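Local coordinates for SCO1/SenC family lipoprotein (Bacillus anthracis, PDB 4HDE), which probably acts as a membrane-anchored, thioredoxin-fold copper chaperone or thiol-disulfide reductase in cytochrome c oxidase assembly, at residues L30-N43 with V69-D81. Sequence-based numbering, arbitrary orientation. Where two conformers were deposited one is given.
Sequences LKGKVWVADFMFTN and VQFVSFSVDPDLD
Asp38 and Ser73 meet on one face of parallel strands 35-40 and 70-75: Ser73 OG donates to the syn lone pair of Asp38 OD1 at 2.8 Å and bonds Trp100 NE1. Asp38 CG sits between its backbone N and carbonyl carbon (chi1 72°), bringing the carboxylate to the serine. On the other face, Phe74 CD2 lies over one face of the Phe39 ring (centroids 5.0 Å apart, planes at 26°). Val72 CG2 packs 3.6 Å from Trp35 CE3, and Leu30 CD1 covers one indole face centrally. Seven main-chain hydrogen bonds, from Gln70 N-Val34 O to Val76 N-Met40 O, pair the strands.

At the strands' C-terminal ends, Asp81 joins its loop and Ser75 to Thr42. Thr42 OG1 donates to Asp81 OD1 at 2.6 Å from above the carboxylate plane, while OD2 accepts Thr42 N (3.0 Å) and Ser75 OG (2.7 Å) from opposite faces. Ser75 OG accepts Asp77 N (ST turn); a water links Asp81 OD1, Asp77 OD2 and Asn43, and Asp77 OD1 salt-bridges Lys125 NZ.

With helix 48-64, packed on Asp38 and Met40, the strands form a thioredoxin-like beta-alpha-beta unit; strands 100-103 and 136-140 flank the pair, and Phe114 and Phe119 of helix 108-119 meet Phe74 and Phe39.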
# COMPACT_ATOMS: atom_id res chain seq x y z
N LEU A 30 -9.06 -3.66 -8.26
CA LEU A 30 -8.66 -4.44 -7.10
C LEU A 30 -9.74 -5.36 -6.54
O LEU A 30 -9.43 -6.34 -5.86
CB LEU A 30 -8.16 -3.50 -6.00
CG LEU A 30 -6.87 -2.75 -6.33
CD1 LEU A 30 -6.74 -1.56 -5.37
CD2 LEU A 30 -5.65 -3.66 -6.28
N LYS A 31 -11.01 -5.05 -6.79
CA LYS A 31 -12.10 -5.86 -6.27
C LYS A 31 -12.05 -7.25 -6.88
O LYS A 31 -12.16 -7.42 -8.09
CB LYS A 31 -13.45 -5.18 -6.54
CG LYS A 31 -14.65 -5.91 -5.95
CD LYS A 31 -14.62 -5.88 -4.43
CE LYS A 31 -15.91 -6.43 -3.83
NZ LYS A 31 -17.12 -5.66 -4.25
N GLY A 32 -11.91 -8.26 -6.03
CA GLY A 32 -11.73 -9.63 -6.50
C GLY A 32 -10.29 -10.12 -6.39
O GLY A 32 -10.02 -11.30 -6.62
N LYS A 33 -9.37 -9.22 -6.05
CA LYS A 33 -7.98 -9.59 -5.87
C LYS A 33 -7.58 -9.46 -4.40
O LYS A 33 -8.20 -8.72 -3.64
CB LYS A 33 -7.07 -8.73 -6.76
CG LYS A 33 -7.22 -9.03 -8.26
CD LYS A 33 -6.40 -8.08 -9.12
CE LYS A 33 -6.52 -8.42 -10.58
NZ LYS A 33 -5.81 -9.70 -10.87
N VAL A 34 -6.55 -10.20 -4.02
CA VAL A 34 -5.93 -10.04 -2.71
C VAL A 34 -4.86 -8.98 -2.89
O VAL A 34 -4.05 -9.05 -3.83
CB VAL A 34 -5.31 -11.37 -2.24
CG1 VAL A 34 -4.50 -11.19 -0.94
CG2 VAL A 34 -6.40 -12.42 -2.05
N TRP A 35 -4.85 -7.98 -2.01
CA TRP A 35 -3.85 -6.94 -2.13
C TRP A 35 -3.32 -6.44 -0.80
O TRP A 35 -3.92 -6.64 0.25
CB TRP A 35 -4.33 -5.79 -3.03
CG TRP A 35 -5.62 -5.09 -2.68
CD1 TRP A 35 -6.88 -5.60 -2.78
CD2 TRP A 35 -5.78 -3.72 -2.26
NE1 TRP A 35 -7.81 -4.64 -2.44
CE2 TRP A 35 -7.15 -3.48 -2.11
CE3 TRP A 35 -4.88 -2.69 -2.00
CZ2 TRP A 35 -7.66 -2.25 -1.70
CZ3 TRP A 35 -5.38 -1.45 -1.60
CH2 TRP A 35 -6.76 -1.25 -1.45
N VAL A 36 -2.13 -5.84 -0.88
CA VAL A 36 -1.46 -5.30 0.29
C VAL A 36 -1.25 -3.82 0.07
O VAL A 36 -0.77 -3.41 -0.99
CB VAL A 36 -0.10 -5.97 0.50
CG1 VAL A 36 0.58 -5.44 1.74
CG2 VAL A 36 -0.28 -7.48 0.60
N ALA A 37 -1.62 -3.02 1.06
CA ALA A 37 -1.52 -1.56 0.97
C ALA A 37 -0.53 -0.98 1.99
O ALA A 37 -0.42 -1.47 3.12
CB ALA A 37 -2.88 -0.93 1.18
N ASP A 38 0.18 0.07 1.57
CA ASP A 38 0.86 0.94 2.52
C ASP A 38 0.71 2.41 2.11
O ASP A 38 0.17 2.71 1.04
CB ASP A 38 2.32 0.51 2.75
CG ASP A 38 3.24 0.80 1.56
OD1 ASP A 38 2.75 1.10 0.46
OD2 ASP A 38 4.48 0.69 1.73
N PHE A 39 1.18 3.29 2.99
CA PHE A 39 1.16 4.74 2.80
C PHE A 39 2.59 5.25 2.88
O PHE A 39 3.34 4.85 3.77
CB PHE A 39 0.30 5.41 3.87
CG PHE A 39 -1.17 5.12 3.72
CD1 PHE A 39 -1.99 6.02 3.06
CD2 PHE A 39 -1.73 3.95 4.23
CE1 PHE A 39 -3.35 5.76 2.90
CE2 PHE A 39 -3.09 3.69 4.07
CZ PHE A 39 -3.89 4.60 3.40
N MSE A 40 2.97 6.12 1.95
CA MSE A 40 4.35 6.60 1.88
C MSE A 40 4.43 7.90 1.10
O MSE A 40 3.42 8.40 0.61
CB MSE A 40 5.23 5.55 1.22
CG MSE A 40 4.66 5.01 -0.08
SE MSE A 40 6.03 4.68 -1.42
CE MSE A 40 6.27 6.51 -2.04
N PHE A 41 5.62 8.47 1.00
CA PHE A 41 5.83 9.64 0.15
C PHE A 41 7.27 9.67 -0.32
O PHE A 41 8.16 9.18 0.37
CB PHE A 41 5.38 10.96 0.82
CG PHE A 41 6.19 11.37 2.02
CD1 PHE A 41 7.00 12.50 1.98
CD2 PHE A 41 6.08 10.68 3.21
CE1 PHE A 41 7.73 12.89 3.10
CE2 PHE A 41 6.79 11.07 4.34
CZ PHE A 41 7.62 12.16 4.27
N THR A 42 7.50 10.22 -1.51
CA THR A 42 8.81 10.08 -2.14
C THR A 42 9.89 10.96 -1.53
O THR A 42 11.07 10.66 -1.67
CB THR A 42 8.78 10.30 -3.68
OG1 THR A 42 8.61 11.68 -3.98
CG2 THR A 42 7.66 9.48 -4.31
N ASN A 43 9.51 12.02 -0.84
CA ASN A 43 10.51 12.88 -0.21
C ASN A 43 10.80 12.52 1.25
O ASN A 43 11.39 13.30 1.98
CB ASN A 43 10.11 14.36 -0.33
CG ASN A 43 10.36 14.91 -1.72
OD1 ASN A 43 11.50 15.18 -2.10
ND2 ASN A 43 9.29 15.06 -2.49
N VAL A 69 -1.05 -11.82 -6.04
CA VAL A 69 -1.50 -10.72 -5.21
C VAL A 69 -1.09 -9.39 -5.84
O VAL A 69 -0.25 -9.35 -6.73
CB VAL A 69 -0.92 -10.83 -3.79
CG1 VAL A 69 -1.36 -12.14 -3.14
CG2 VAL A 69 0.60 -10.74 -3.85
N GLN A 70 -1.70 -8.31 -5.35
CA GLN A 70 -1.38 -6.95 -5.81
C GLN A 70 -0.80 -6.14 -4.66
O GLN A 70 -1.08 -6.38 -3.49
CB GLN A 70 -2.64 -6.24 -6.30
CG GLN A 70 -3.28 -6.91 -7.50
CD GLN A 70 -2.45 -6.77 -8.76
OE1 GLN A 70 -1.90 -5.70 -9.05
NE2 GLN A 70 -2.35 -7.86 -9.52
N PHE A 71 0.02 -5.15 -5.03
CA PHE A 71 0.60 -4.22 -4.07
C PHE A 71 0.19 -2.82 -4.45
O PHE A 71 0.18 -2.46 -5.63
CB PHE A 71 2.12 -4.37 -4.04
CG PHE A 71 2.56 -5.72 -3.53
CD1 PHE A 71 2.70 -5.93 -2.18
CD2 PHE A 71 2.75 -6.77 -4.40
CE1 PHE A 71 3.06 -7.19 -1.70
CE2 PHE A 71 3.12 -8.02 -3.93
CZ PHE A 71 3.26 -8.22 -2.59
N VAL A 72 -0.16 -2.04 -3.43
CA VAL A 72 -0.60 -0.66 -3.64
C VAL A 72 0.04 0.23 -2.59
O VAL A 72 -0.04 -0.05 -1.40
CB VAL A 72 -2.14 -0.54 -3.53
CG1 VAL A 72 -2.60 0.91 -3.66
CG2 VAL A 72 -2.81 -1.42 -4.59
N SER A 73 0.68 1.29 -3.06
CA SER A 73 1.25 2.31 -2.17
C SER A 73 0.56 3.63 -2.43
O SER A 73 0.60 4.14 -3.55
CB SER A 73 2.75 2.48 -2.43
OG SER A 73 3.46 1.26 -2.21
N PHE A 74 -0.07 4.20 -1.41
CA PHE A 74 -0.74 5.49 -1.54
C PHE A 74 0.22 6.60 -1.15
O PHE A 74 0.78 6.54 -0.04
CB PHE A 74 -1.96 5.60 -0.62
CG PHE A 74 -3.03 4.57 -0.87
CD1 PHE A 74 -3.99 4.78 -1.85
CD2 PHE A 74 -3.11 3.42 -0.10
CE1 PHE A 74 -4.98 3.85 -2.09
CE2 PHE A 74 -4.11 2.48 -0.33
CZ PHE A 74 -5.05 2.71 -1.32
N SER A 75 0.39 7.62 -1.99
CA SER A 75 1.19 8.77 -1.58
C SER A 75 0.43 9.64 -0.59
O SER A 75 -0.74 10.00 -0.80
CB SER A 75 1.60 9.63 -2.78
OG SER A 75 2.24 10.82 -2.31
N VAL A 76 1.11 9.99 0.51
CA VAL A 76 0.56 10.94 1.46
C VAL A 76 1.12 12.34 1.26
O VAL A 76 0.92 13.22 2.10
CB VAL A 76 0.77 10.48 2.92
CG1 VAL A 76 0.05 9.16 3.16
CG2 VAL A 76 2.26 10.36 3.24
N ASP A 77 1.81 12.56 0.15
CA ASP A 77 2.27 13.90 -0.21
C ASP A 77 1.95 14.19 -1.67
O ASP A 77 2.84 14.46 -2.46
CB ASP A 77 3.78 14.01 0.06
CG ASP A 77 4.28 15.44 0.04
OD1 ASP A 77 3.47 16.38 0.20
OD2 ASP A 77 5.51 15.62 -0.12
N PRO A 78 0.66 14.17 -2.03
CA PRO A 78 0.30 14.31 -3.44
C PRO A 78 0.62 15.68 -4.03
O PRO A 78 0.65 15.82 -5.25
CB PRO A 78 -1.22 14.05 -3.45
CG PRO A 78 -1.66 14.41 -2.04
CD PRO A 78 -0.52 13.93 -1.18
N ASP A 79 0.83 16.69 -3.18
CA ASP A 79 1.23 18.01 -3.68
C ASP A 79 2.61 17.95 -4.35
O ASP A 79 2.90 18.74 -5.25
CB ASP A 79 1.23 19.06 -2.55
CG ASP A 79 -0.15 19.32 -2.00
OD1 ASP A 79 -1.11 19.43 -2.80
OD2 ASP A 79 -0.29 19.42 -0.76
N LEU A 80 3.44 17.02 -3.91
CA LEU A 80 4.77 16.85 -4.49
C LEU A 80 4.89 15.59 -5.35
O LEU A 80 5.59 15.58 -6.36
CB LEU A 80 5.87 16.84 -3.41
CG LEU A 80 6.22 18.21 -2.81
CD1 LEU A 80 7.43 18.05 -1.90
CD2 LEU A 80 6.52 19.22 -3.91
N ASP A 81 4.20 14.52 -4.94
CA ASP A 81 4.30 13.25 -5.65
C ASP A 81 3.33 13.19 -6.81
O ASP A 81 2.14 12.94 -6.61
CB ASP A 81 4.03 12.07 -4.71
CG ASP A 81 5.10 11.89 -3.65
OD1 ASP A 81 6.14 12.57 -3.72
OD2 ASP A 81 4.91 11.04 -2.75
O HOH W 1 -3.70 -10.33 -8.76
O HOH W 2 7.05 13.68 -1.35